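Local coordinates for major royal jelly protein 1 (PDB 5YYL) that is the most abundant protein of royal jelly, probably nourishes developing bee larvae, and binds the sterol 24-methylenecholesterol, at residues A[183-191]-A[251-259]; A[296-304]-A[335-343]. All coordinates share one frame; numbering follows the deposited sequence.

Contact 1: A[183-191]-A[251-259]; sequences GRLSSLAVQ and DGISGMALS
S186 and S254 meet hydroxyl to hydroxyl, the two OG atoms 2.7 Å apart in a hydrogen bond that either could donate. The torsions bring them together: S186 OG sits between its own backbone N and carbonyl carbon (chi1 67°), while S254 OG swings to the far side from its backbone N. One residue on, S187 plays a different part. Its hydroxyl accepts the backbone N-H of M256, with N to OG at 3.0 Å and the bond almost straight at 174°, so a side chain of one strand satisfies a main-chain donor of the other. No backbone-to-backbone bond joins the two strands here; the main chain of 185-191 pairs instead with strand 201-207, through A206, Y204 and M202. R184 faces D251 at the start of the contact, NH2 lying 3.3 Å from OD1, but the oxygen stands well out of the guanidinium plane and the link is one of charge alone. Among the directed bonds of R184 are those of NE to E208 and of NH1 to the carbonyl of N145. Toward the other end the chemistry turns apolar. A189 CB packs at 4.4 Å from L258 CB, and L258 CD2 comes within 3.6 Å of Q191 CB as the two longer side chains cross at about a right angle. The amide of Q191 is bonded at both ends, OE1 to Y204 and NE2 to T280. M256 folds its thioether back so that CE lies 3.8 Å from S187 O. The strands run nearly parallel, 19° apart, and each is the first of a four-stranded antiparallel sheet; neighbouring innermost strands of consecutive blades packed in this way are characteristic of a beta-propeller.

Contact 2: A[296-304]-A[335-343]; sequences EGVQNILDT and TLERHNIRT
I301 and I341 bring their CD1 methyls together at 3.5 Å, and around them two successive blades of the beta-propeller touch: 296-304 leaves the outermost strand of one blade for the innermost strand of the next, and 335-343 enters that next blade's outermost strand. With CG1 anti to the backbone N (chi1 -170°), I301 reaches across, and its CD1 also lies 4.1 Å from L336 CG. I341 CD1 has a second neighbour in L302 CD2, at 3.8 Å, their side chains crossing at about a right angle. On the other side of I301, V298 slides past L336 in the opposite sense, CG2 to CG at 3.9 Å. Beyond this apolar group a salt bridge lies at the protein surface. R338, bent at chi2 and chi3, curls its guanidinium toward D303, whose OD1 lies in the guanidinium plane, 2.7 Å from NH2, and also takes a weak bond from NH1. Both bonds go to this one oxygen, and the carboxylate stands almost perpendicular to the guanidinium, the planes 85° apart, a departure from the coplanar side-by-side pair. NH1 gives a further weak bond to I301 O, tying the same arginine to the main chain.

A layer further out, F319, on strand 316-321 of the blade that 335-343 enters, packs against both L302 and I341, and W330 lies against L336. The turn carrying R338 is a short 3-10 segment, closed by N340 N donating to E337 O and I341 N to R338 O. E337 OE2 collects two weak bonds, from T335 OG1 and from H339 NE2; H339 NE2 is 2.8 Å from E337 OE2, and that oxygen lies in the plane of the imidazole ring.

Both contacts join a blade of the propeller to its neighbour in the chain, and they share the sheet that runs from strand 253-258 to strand 295-298: contact 1 uses its innermost strand, contact 2 its outermost. The centre of contact 1 lies about 8 Å from the centre of the chain, that of contact 2 about 21 Å. Contact 1 has five buried residues and none exposed; two innermost strands pack side by side there, bridged by serine hydroxyls and by the M256, A189 and L258 side chains. Contact 2 involves loops and a 3-10 turn nearer the surface, with I301 and L302 buried but D303 and R338 exposed. Each includes an arginine-aspartate pair, directed by hydrogen bonds in contact 2 and purely electrostatic in contact 1.

Contact 1: A[183-191]-A[251-259]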
ATOM      1  N   GLY A 183       7.517 -37.450  45.138  1.00 42.43           N
ATOM      2  CA  GLY A 183       6.876 -36.440  44.298  1.00 41.25           C
ATOM      3  C   GLY A 183       7.703 -35.970  43.108  1.00 40.82           C
ATOM      4  O   GLY A 183       8.921 -35.708  43.237  1.00 41.71           O
ATOM      5  N   ARG A 184       7.044 -35.869  41.948  1.00 37.30           N
ATOM      6  CA  ARG A 184       7.619 -35.210  40.767  1.00 35.92           C
ATOM      7  C   ARG A 184       6.542 -34.557  39.904  1.00 33.69           C
ATOM      8  O   ARG A 184       5.916 -35.215  39.082  1.00 32.26           O
ATOM      9  CB  ARG A 184       8.448 -36.186  39.936  1.00 35.67           C
ATOM     10  CG  ARG A 184       9.190 -35.503  38.792  1.00 35.71           C
ATOM     11  CD  ARG A 184      10.433 -36.252  38.372  1.00 36.57           C
ATOM     12  NE  ARG A 184      10.148 -37.394  37.504  1.00 38.96           N
ATOM     13  CZ  ARG A 184      10.850 -38.529  37.467  1.00 43.96           C
ATOM     14  NH1 ARG A 184      11.902 -38.725  38.273  1.00 46.03           N
ATOM     15  NH2 ARG A 184      10.478 -39.488  36.615  1.00 46.86           N
ATOM     16  N   LEU A 185       6.387 -33.244  40.072  1.00 32.77           N
ATOM     17  CA  LEU A 185       5.379 -32.464  39.363  1.00 31.86           C
ATOM     18  C   LEU A 185       5.785 -32.267  37.889  1.00 31.62           C
ATOM     19  O   LEU A 185       6.682 -31.476  37.573  1.00 35.04           O
ATOM     20  CB  LEU A 185       5.177 -31.126  40.095  1.00 31.27           C
ATOM     21  CG  LEU A 185       4.892 -31.229  41.614  1.00 30.95           C
ATOM     22  CD1 LEU A 185       4.377 -29.930  42.201  1.00 30.45           C
ATOM     23  CD2 LEU A 185       3.896 -32.334  41.930  1.00 31.81           C
ATOM     24  N   SER A 186       5.132 -33.001  36.996  1.00 29.54           N
ATOM     25  CA  SER A 186       5.593 -33.215  35.611  1.00 28.96           C
ATOM     26  C   SER A 186       4.624 -32.795  34.484  1.00 28.83           C
ATOM     27  O   SER A 186       4.848 -33.150  33.330  1.00 31.96           O
ATOM     28  CB  SER A 186       5.801 -34.718  35.465  1.00 29.36           C
ATOM     29  OG  SER A 186       4.533 -35.422  35.545  1.00 29.18           O
ATOM     30  N   SER A 187       3.525 -32.127  34.827  1.00 27.09           N
ATOM     31  CA  SER A 187       2.470 -31.806  33.857  1.00 27.80           C
ATOM     32  C   SER A 187       1.595 -30.671  34.384  1.00 28.05           C
ATOM     33  O   SER A 187       1.405 -30.534  35.591  1.00 27.75           O
ATOM     34  CB  SER A 187       1.612 -33.045  33.543  1.00 27.52           C
ATOM     35  OG  SER A 187       1.251 -33.088  32.167  1.00 28.17           O
ATOM     36  N   LEU A 188       1.091 -29.853  33.469  1.00 27.72           N
ATOM     37  CA  LEU A 188       0.449 -28.595  33.831  1.00 28.04           C
ATOM     38  C   LEU A 188      -0.617 -28.240  32.811  1.00 28.31           C
ATOM     39  O   LEU A 188      -0.454 -28.469  31.603  1.00 30.93           O
ATOM     40  CB  LEU A 188       1.479 -27.470  33.906  1.00 28.42           C
ATOM     41  CG  LEU A 188       1.036 -26.033  34.192  1.00 28.09           C
ATOM     42  CD1 LEU A 188       0.554 -25.917  35.627  1.00 27.98           C
ATOM     43  CD2 LEU A 188       2.193 -25.083  33.900  1.00 27.71           C
ATOM     44  N   ALA A 189      -1.713 -27.682  33.306  1.00 27.79           N
ATOM     45  CA  ALA A 189      -2.799 -27.216  32.458  1.00 27.86           C
ATOM     46  C   ALA A 189      -3.524 -26.120  33.199  1.00 28.99           C
ATOM     47  O   ALA A 189      -3.673 -26.196  34.411  1.00 28.96           O
ATOM     48  CB  ALA A 189      -3.743 -28.349  32.141  1.00 27.59           C
ATOM     49  N   VAL A 190      -3.976 -25.102  32.471  1.00 29.77           N
ATOM     50  CA  VAL A 190      -4.559 -23.924  33.084  1.00 30.43           C
ATOM     51  C   VAL A 190      -5.896 -23.579  32.434  1.00 30.93           C
ATOM     52  O   VAL A 190      -6.023 -23.607  31.222  1.00 31.71           O
ATOM     53  CB  VAL A 190      -3.582 -22.748  32.957  1.00 31.68           C
ATOM     54  CG1 VAL A 190      -4.158 -21.493  33.608  1.00 33.20           C
ATOM     55  CG2 VAL A 190      -2.231 -23.117  33.565  1.00 31.55           C
ATOM     56  N   GLN A 191      -6.877 -23.239  33.262  1.00 33.41           N
ATOM     57  CA  GLN A 191      -8.238 -22.922  32.831  1.00 36.22           C
ATOM     58  C   GLN A 191      -8.571 -21.487  33.264  1.00 38.56           C
ATOM     59  O   GLN A 191      -9.128 -21.266  34.328  1.00 36.13           O
ATOM     60  CB  GLN A 191      -9.197 -23.949  33.460  1.00 37.28           C
ATOM     61  CG  GLN A 191     -10.571 -24.093  32.838  1.00 38.09           C
ATOM     62  CD  GLN A 191     -11.291 -25.314  33.403  1.00 39.71           C
ATOM     63  OE1 GLN A 191     -11.359 -25.499  34.623  1.00 38.77           O
ATOM     64  NE2 GLN A 191     -11.811 -26.167  32.517  1.00 40.85           N
ATOM     65  N   ASP A 251       6.257 -44.710  36.376  1.00 55.94           N
ATOM     66  CA  ASP A 251       5.656 -43.391  36.572  1.00 52.30           C
ATOM     67  C   ASP A 251       4.168 -43.440  36.225  1.00 46.58           C
ATOM     68  O   ASP A 251       3.751 -44.176  35.323  1.00 39.66           O
ATOM     69  CB  ASP A 251       6.358 -42.331  35.706  1.00 54.71           C
ATOM     70  CG  ASP A 251       7.818 -42.139  36.069  1.00 55.86           C
ATOM     71  OD1 ASP A 251       8.103 -41.719  37.204  1.00 57.70           O
ATOM     72  OD2 ASP A 251       8.684 -42.386  35.207  1.00 58.34           O
ATOM     73  N   GLY A 252       3.383 -42.650  36.961  1.00 43.99           N
ATOM     74  CA  GLY A 252       1.926 -42.542  36.781  1.00 42.29           C
ATOM     75  C   GLY A 252       1.490 -41.293  36.036  1.00 40.49           C
ATOM     76  O   GLY A 252       2.093 -40.930  35.023  1.00 41.21           O
ATOM     77  N   ILE A 253       0.446 -40.637  36.542  1.00 38.63           N
ATOM     78  CA  ILE A 253      -0.208 -39.504  35.849  1.00 36.02           C
ATOM     79  C   ILE A 253       0.755 -38.438  35.335  1.00 32.74           C
ATOM     80  O   ILE A 253       1.440 -37.764  36.091  1.00 32.47           O
ATOM     81  CB  ILE A 253      -1.321 -38.850  36.711  1.00 35.39           C
ATOM     82  CG1 ILE A 253      -2.094 -37.815  35.902  1.00 35.88           C
ATOM     83  CG2 ILE A 253      -0.783 -38.264  38.010  1.00 36.02           C
ATOM     84  CD1 ILE A 253      -3.332 -37.314  36.608  1.00 36.45           C
ATOM     85  N   SER A 254       0.804 -38.330  34.015  1.00 32.48           N
ATOM     86  CA  SER A 254       1.369 -37.174  33.309  1.00 32.25           C
ATOM     87  C   SER A 254       0.643 -37.009  31.956  1.00 30.71           C
ATOM     88  O   SER A 254      -0.436 -37.571  31.761  1.00 31.11           O
ATOM     89  CB  SER A 254       2.883 -37.339  33.127  1.00 32.78           C
ATOM     90  OG  SER A 254       3.499 -36.059  33.106  1.00 34.62           O
ATOM     91  N   GLY A 255       1.220 -36.247  31.035  1.00 29.14           N
ATOM     92  CA  GLY A 255       0.615 -36.040  29.736  1.00 27.81           C
ATOM     93  C   GLY A 255      -0.800 -35.498  29.824  1.00 26.69           C
ATOM     94  O   GLY A 255      -1.712 -36.024  29.194  1.00 25.97           O
ATOM     95  N   MET A 256      -0.985 -34.432  30.593  1.00 25.24           N
ATOM     96  CA  MET A 256      -2.298 -33.816  30.717  1.00 25.14           C
ATOM     97  C   MET A 256      -2.608 -32.876  29.545  1.00 25.00           C
ATOM     98  O   MET A 256      -1.704 -32.364  28.894  1.00 23.85           O
ATOM     99  CB  MET A 256      -2.409 -33.068  32.036  1.00 25.35           C
ATOM    100  CG  MET A 256      -2.297 -33.978  33.249  1.00 26.11           C
ATOM    101  SD  MET A 256      -3.075 -33.230  34.700  1.00 26.86           S
ATOM    102  CE  MET A 256      -2.162 -31.700  34.835  1.00 26.06           C
ATOM    103  N   ALA A 257      -3.901 -32.660  29.311  1.00 25.30           N
ATOM    104  CA  ALA A 257      -4.390 -31.759  28.273  1.00 24.94           C
ATOM    105  C   ALA A 257      -5.855 -31.424  28.479  1.00 25.46           C
ATOM    106  O   ALA A 257      -6.708 -32.303  28.409  1.00 24.92           O
ATOM    107  CB  ALA A 257      -4.217 -32.378  26.906  1.00 25.04           C
ATOM    108  N   LEU A 258      -6.134 -30.145  28.698  1.00 26.49           N
ATOM    109  CA  LEU A 258      -7.481 -29.644  28.903  1.00 26.19           C
ATOM    110  C   LEU A 258      -8.136 -29.326  27.570  1.00 26.51           C
ATOM    111  O   LEU A 258      -7.569 -28.600  26.766  1.00 27.66           O
ATOM    112  CB  LEU A 258      -7.407 -28.375  29.751  1.00 25.96           C
ATOM    113  CG  LEU A 258      -8.704 -27.766  30.257  1.00 26.35           C
ATOM    114  CD1 LEU A 258      -9.430 -28.749  31.161  1.00 26.87           C
ATOM    115  CD2 LEU A 258      -8.347 -26.503  31.017  1.00 26.12           C
ATOM    116  N   SER A 259      -9.327 -29.874  27.332  1.00 27.86           N
ATOM    117  CA  SER A 259     -10.123 -29.519  26.147  1.00 28.13           C
ATOM    118  C   SER A 259     -10.780 -28.166  26.363  1.00 30.03           C
ATOM    119  O   SER A 259     -11.566 -28.022  27.296  1.00 31.01           O
ATOM    120  CB  SER A 259     -11.204 -30.555  25.870  1.00 27.57           C
ATOM    121  OG  SER A 259     -12.124 -30.084  24.902  1.00 27.04           O
TER

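Contact 2: A[296-304]-A[335-343]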
ATOM      1  N   GLU A 296     -13.390 -40.808  33.806  1.00 39.89           N
ATOM      2  CA  GLU A 296     -13.943 -41.448  32.608  1.00 41.34           C
ATOM      3  C   GLU A 296     -12.802 -41.972  31.731  1.00 38.22           C
ATOM      4  O   GLU A 296     -11.650 -41.946  32.156  1.00 33.98           O
ATOM      5  CB  GLU A 296     -14.832 -40.447  31.861  1.00 45.65           C
ATOM      6  CG  GLU A 296     -16.045 -39.994  32.675  1.00 51.32           C
ATOM      7  CD  GLU A 296     -16.870 -38.886  32.007  1.00 54.90           C
ATOM      8  OE1 GLU A 296     -17.495 -39.152  30.949  1.00 57.85           O
ATOM      9  OE2 GLU A 296     -16.908 -37.754  32.553  1.00 54.01           O
ATOM     10  N   GLY A 297     -13.127 -42.513  30.561  1.00 37.63           N
ATOM     11  CA  GLY A 297     -12.121 -42.928  29.569  1.00 38.33           C
ATOM     12  C   GLY A 297     -11.913 -44.426  29.470  1.00 38.72           C
ATOM     13  O   GLY A 297     -12.145 -45.154  30.422  1.00 42.13           O
ATOM     14  N   VAL A 298     -11.466 -44.883  28.309  1.00 38.47           N
ATOM     15  CA  VAL A 298     -11.212 -46.301  28.063  1.00 36.96           C
ATOM     16  C   VAL A 298      -9.849 -46.687  28.638  1.00 37.47           C
ATOM     17  O   VAL A 298      -8.943 -45.858  28.715  1.00 37.93           O
ATOM     18  CB  VAL A 298     -11.214 -46.608  26.551  1.00 35.73           C
ATOM     19  CG1 VAL A 298     -11.092 -48.098  26.312  1.00 36.24           C
ATOM     20  CG2 VAL A 298     -12.465 -46.050  25.869  1.00 35.48           C
ATOM     21  N   GLN A 299      -9.717 -47.951  29.033  1.00 40.50           N
ATOM     22  CA  GLN A 299      -8.430 -48.541  29.438  1.00 40.21           C
ATOM     23  C   GLN A 299      -7.874 -49.432  28.324  1.00 40.34           C
ATOM     24  O   GLN A 299      -8.631 -50.022  27.553  1.00 41.54           O
ATOM     25  CB  GLN A 299      -8.581 -49.358  30.714  1.00 39.16           C
ATOM     26  CG  GLN A 299      -7.253 -49.640  31.400  1.00 39.91           C
ATOM     27  CD  GLN A 299      -7.345 -50.604  32.577  1.00 40.18           C
ATOM     28  OE1 GLN A 299      -6.320 -51.147  33.015  1.00 36.97           O
ATOM     29  NE2 GLN A 299      -8.570 -50.821  33.096  1.00 39.52           N
ATOM     30  N   ASN A 300      -6.546 -49.511  28.241  1.00 41.16           N
ATOM     31  CA  ASN A 300      -5.849 -50.333  27.251  1.00 41.09           C
ATOM     32  C   ASN A 300      -6.317 -50.070  25.812  1.00 40.59           C
ATOM     33  O   ASN A 300      -6.282 -50.967  24.967  1.00 43.86           O
ATOM     34  CB  ASN A 300      -5.973 -51.817  27.620  1.00 44.18           C
ATOM     35  CG  ASN A 300      -5.499 -52.107  29.044  1.00 47.93           C
ATOM     36  OD1 ASN A 300      -4.404 -51.703  29.446  1.00 50.81           O
ATOM     37  ND2 ASN A 300      -6.329 -52.803  29.813  1.00 51.37           N
ATOM     38  N   ILE A 301      -6.729 -48.831  25.538  1.00 37.76           N
ATOM     39  CA  ILE A 301      -7.257 -48.451  24.228  1.00 36.22           C
ATOM     40  C   ILE A 301      -6.180 -48.263  23.167  1.00 34.86           C
ATOM     41  O   ILE A 301      -6.472 -48.368  21.992  1.00 37.30           O
ATOM     42  CB  ILE A 301      -8.135 -47.181  24.293  1.00 38.27           C
ATOM     43  CG1 ILE A 301      -8.862 -46.972  22.951  1.00 40.30           C
ATOM     44  CG2 ILE A 301      -7.326 -45.942  24.685  1.00 38.42           C
ATOM     45  CD1 ILE A 301     -10.020 -46.002  23.001  1.00 42.21           C
ATOM     46  N   LEU A 302      -4.947 -47.956  23.556  1.00 34.68           N
ATOM     47  CA  LEU A 302      -3.832 -47.794  22.593  1.00 35.53           C
ATOM     48  C   LEU A 302      -2.951 -49.036  22.620  1.00 35.01           C
ATOM     49  O   LEU A 302      -2.919 -49.767  23.605  1.00 34.97           O
ATOM     50  CB  LEU A 302      -2.997 -46.540  22.917  1.00 35.61           C
ATOM     51  CG  LEU A 302      -3.769 -45.243  23.178  1.00 34.15           C
ATOM     52  CD1 LEU A 302      -2.823 -44.156  23.649  1.00 34.30           C
ATOM     53  CD2 LEU A 302      -4.521 -44.810  21.936  1.00 33.77           C
ATOM     54  N   ASP A 303      -2.226 -49.271  21.536  1.00 36.00           N
ATOM     55  CA  ASP A 303      -1.298 -50.400  21.449  1.00 36.25           C
ATOM     56  C   ASP A 303       0.023 -50.117  22.168  1.00 35.70           C
ATOM     57  O   ASP A 303       0.719 -51.059  22.550  1.00 39.26           O
ATOM     58  CB  ASP A 303      -1.021 -50.748  19.985  1.00 38.83           C
ATOM     59  CG  ASP A 303      -2.251 -51.278  19.268  1.00 39.64           C
ATOM     60  OD1 ASP A 303      -2.861 -52.267  19.748  1.00 41.70           O
ATOM     61  OD2 ASP A 303      -2.623 -50.714  18.225  1.00 39.58           O
ATOM     62  N   THR A 304       0.377 -48.833  22.321  1.00 32.84           N
ATOM     63  CA  THR A 304       1.583 -48.415  23.041  1.00 30.04           C
ATOM     64  C   THR A 304       1.262 -47.297  24.048  1.00 27.35           C
ATOM     65  O   THR A 304       0.123 -46.851  24.149  1.00 26.12           O
ATOM     66  CB  THR A 304       2.684 -47.976  22.046  1.00 29.98           C
ATOM     67  OG1 THR A 304       3.890 -47.663  22.752  1.00 29.18           O
ATOM     68  CG2 THR A 304       2.240 -46.737  21.136  1.00 29.71           C
ATOM     69  N   THR A 335     -16.842 -41.094  19.357  1.00 41.70           N
ATOM     70  CA  THR A 335     -16.825 -41.937  20.537  1.00 42.69           C
ATOM     71  C   THR A 335     -15.401 -42.449  20.769  1.00 41.33           C
ATOM     72  O   THR A 335     -14.686 -42.767  19.818  1.00 41.85           O
ATOM     73  CB  THR A 335     -17.793 -43.140  20.395  1.00 43.83           C
ATOM     74  OG1 THR A 335     -17.377 -43.984  19.314  1.00 43.11           O
ATOM     75  CG2 THR A 335     -19.226 -42.664  20.151  1.00 44.66           C
ATOM     76  N   LEU A 336     -15.006 -42.530  22.033  1.00 39.19           N
ATOM     77  CA  LEU A 336     -13.669 -42.922  22.385  1.00 39.44           C
ATOM     78  C   LEU A 336     -13.497 -44.411  22.180  1.00 39.81           C
ATOM     79  O   LEU A 336     -13.835 -45.201  23.056  1.00 40.95           O
ATOM     80  CB  LEU A 336     -13.359 -42.495  23.834  1.00 39.18           C
ATOM     81  CG  LEU A 336     -11.910 -42.559  24.312  1.00 38.90           C
ATOM     82  CD1 LEU A 336     -10.940 -41.827  23.386  1.00 39.41           C
ATOM     83  CD2 LEU A 336     -11.834 -41.993  25.716  1.00 37.88           C
ATOM     84  N   GLU A 337     -12.993 -44.784  21.008  1.00 41.43           N
ATOM     85  CA  GLU A 337     -12.661 -46.180  20.719  1.00 44.81           C
ATOM     86  C   GLU A 337     -11.653 -46.284  19.600  1.00 44.19           C
ATOM     87  O   GLU A 337     -11.472 -45.335  18.852  1.00 44.67           O
ATOM     88  CB  GLU A 337     -13.919 -47.002  20.390  1.00 48.43           C
ATOM     89  CG  GLU A 337     -14.996 -46.293  19.576  1.00 50.79           C
ATOM     90  CD  GLU A 337     -16.291 -47.102  19.462  1.00 52.69           C
ATOM     91  OE1 GLU A 337     -16.567 -47.980  20.322  1.00 52.69           O
ATOM     92  OE2 GLU A 337     -17.051 -46.842  18.505  1.00 53.16           O
ATOM     93  N   ARG A 338     -11.056 -47.468  19.473  1.00 43.98           N
ATOM     94  CA  ARG A 338      -9.997 -47.767  18.493  1.00 44.87           C
ATOM     95  C   ARG A 338     -10.258 -47.275  17.074  1.00 46.57           C
ATOM     96  O   ARG A 338      -9.361 -46.710  16.462  1.00 43.55           O
ATOM     97  CB  ARG A 338      -9.760 -49.279  18.378  1.00 48.36           C
ATOM     98  CG  ARG A 338      -9.338 -50.009  19.627  1.00 50.11           C
ATOM     99  CD  ARG A 338      -7.861 -49.939  19.926  1.00 49.86           C
ATOM    100  NE  ARG A 338      -7.051 -50.749  19.028  1.00 50.19           N
ATOM    101  CZ  ARG A 338      -5.866 -51.285  19.335  1.00 52.16           C
ATOM    102  NH1 ARG A 338      -5.320 -51.157  20.558  1.00 48.47           N
ATOM    103  NH2 ARG A 338      -5.232 -51.998  18.400  1.00 55.04           N
ATOM    104  N   HIS A 339     -11.468 -47.492  16.546  1.00 51.25           N
ATOM    105  CA  HIS A 339     -11.788 -47.104  15.155  1.00 53.96           C
ATOM    106  C   HIS A 339     -11.878 -45.576  14.914  1.00 47.22           C
ATOM    107  O   HIS A 339     -11.899 -45.126  13.759  1.00 46.48           O
ATOM    108  CB  HIS A 339     -13.029 -47.856  14.621  1.00 63.24           C
ATOM    109  CG  HIS A 339     -14.350 -47.233  14.976  1.00 72.86           C
ATOM    110  ND1 HIS A 339     -15.075 -46.470  14.080  1.00 79.83           N
ATOM    111  CD2 HIS A 339     -15.090 -47.288  16.110  1.00 75.45           C
ATOM    112  CE1 HIS A 339     -16.195 -46.064  14.656  1.00 80.59           C
ATOM    113  NE2 HIS A 339     -16.228 -46.546  15.888  1.00 79.11           N
ATOM    114  N   ASN A 340     -11.912 -44.795  15.993  1.00 41.23           N
ATOM    115  CA  ASN A 340     -11.801 -43.332  15.920  1.00 38.12           C
ATOM    116  C   ASN A 340     -10.408 -42.739  16.239  1.00 36.66           C
ATOM    117  O   ASN A 340     -10.223 -41.524  16.143  1.00 38.58           O
ATOM    118  CB  ASN A 340     -12.863 -42.718  16.836  1.00 36.88           C
ATOM    119  CG  ASN A 340     -14.263 -43.065  16.408  1.00 34.18           C
ATOM    120  OD1 ASN A 340     -14.515 -43.309  15.228  1.00 32.81           O
ATOM    121  ND2 ASN A 340     -15.184 -43.092  17.360  1.00 32.26           N
ATOM    122  N   ILE A 341      -9.456 -43.590  16.628  1.00 34.09           N
ATOM    123  CA  ILE A 341      -8.069 -43.207  16.865  1.00 32.71           C
ATOM    124  C   ILE A 341      -7.259 -43.445  15.587  1.00 33.32           C
ATOM    125  O   ILE A 341      -7.237 -44.560  15.068  1.00 32.90           O
ATOM    126  CB  ILE A 341      -7.489 -44.003  18.054  1.00 30.68           C
ATOM    127  CG1 ILE A 341      -8.215 -43.558  19.316  1.00 31.38           C
ATOM    128  CG2 ILE A 341      -5.986 -43.805  18.198  1.00 29.66           C
ATOM    129  CD1 ILE A 341      -8.027 -44.465  20.507  1.00 31.86           C
ATOM    130  N   ARG A 342      -6.605 -42.401  15.080  1.00 34.21           N
ATOM    131  CA  ARG A 342      -5.704 -42.533  13.925  1.00 37.57           C
ATOM    132  C   ARG A 342      -4.337 -41.937  14.230  1.00 35.95           C
ATOM    133  O   ARG A 342      -4.221 -41.017  15.056  1.00 37.18           O
ATOM    134  CB  ARG A 342      -6.312 -41.890  12.650  1.00 41.42           C
ATOM    135  CG  ARG A 342      -7.695 -42.419  12.221  1.00 45.34           C
ATOM    136  CD  ARG A 342      -7.695 -43.694  11.353  1.00 45.75           C
ATOM    137  NE  ARG A 342      -8.942 -44.468  11.457  1.00 46.87           N
ATOM    138  CZ  ARG A 342      -9.900 -44.515  10.530  1.00 44.89           C
ATOM    139  N   THR A 343      -3.295 -42.481  13.599  1.00 34.68           N
ATOM    140  CA  THR A 343      -1.961 -41.901  13.711  1.00 35.34           C
ATOM    141  C   THR A 343      -1.741 -41.003  12.499  1.00 34.04           C
ATOM    142  O   THR A 343      -1.920 -41.426  11.375  1.00 32.35           O
ATOM    143  CB  THR A 343      -0.824 -42.937  13.878  1.00 35.07           C
ATOM    144  OG1 THR A 343      -0.292 -43.295  12.610  1.00 33.20           O
ATOM    145  CG2 THR A 343      -1.314 -44.172  14.622  1.00 37.14           C
TER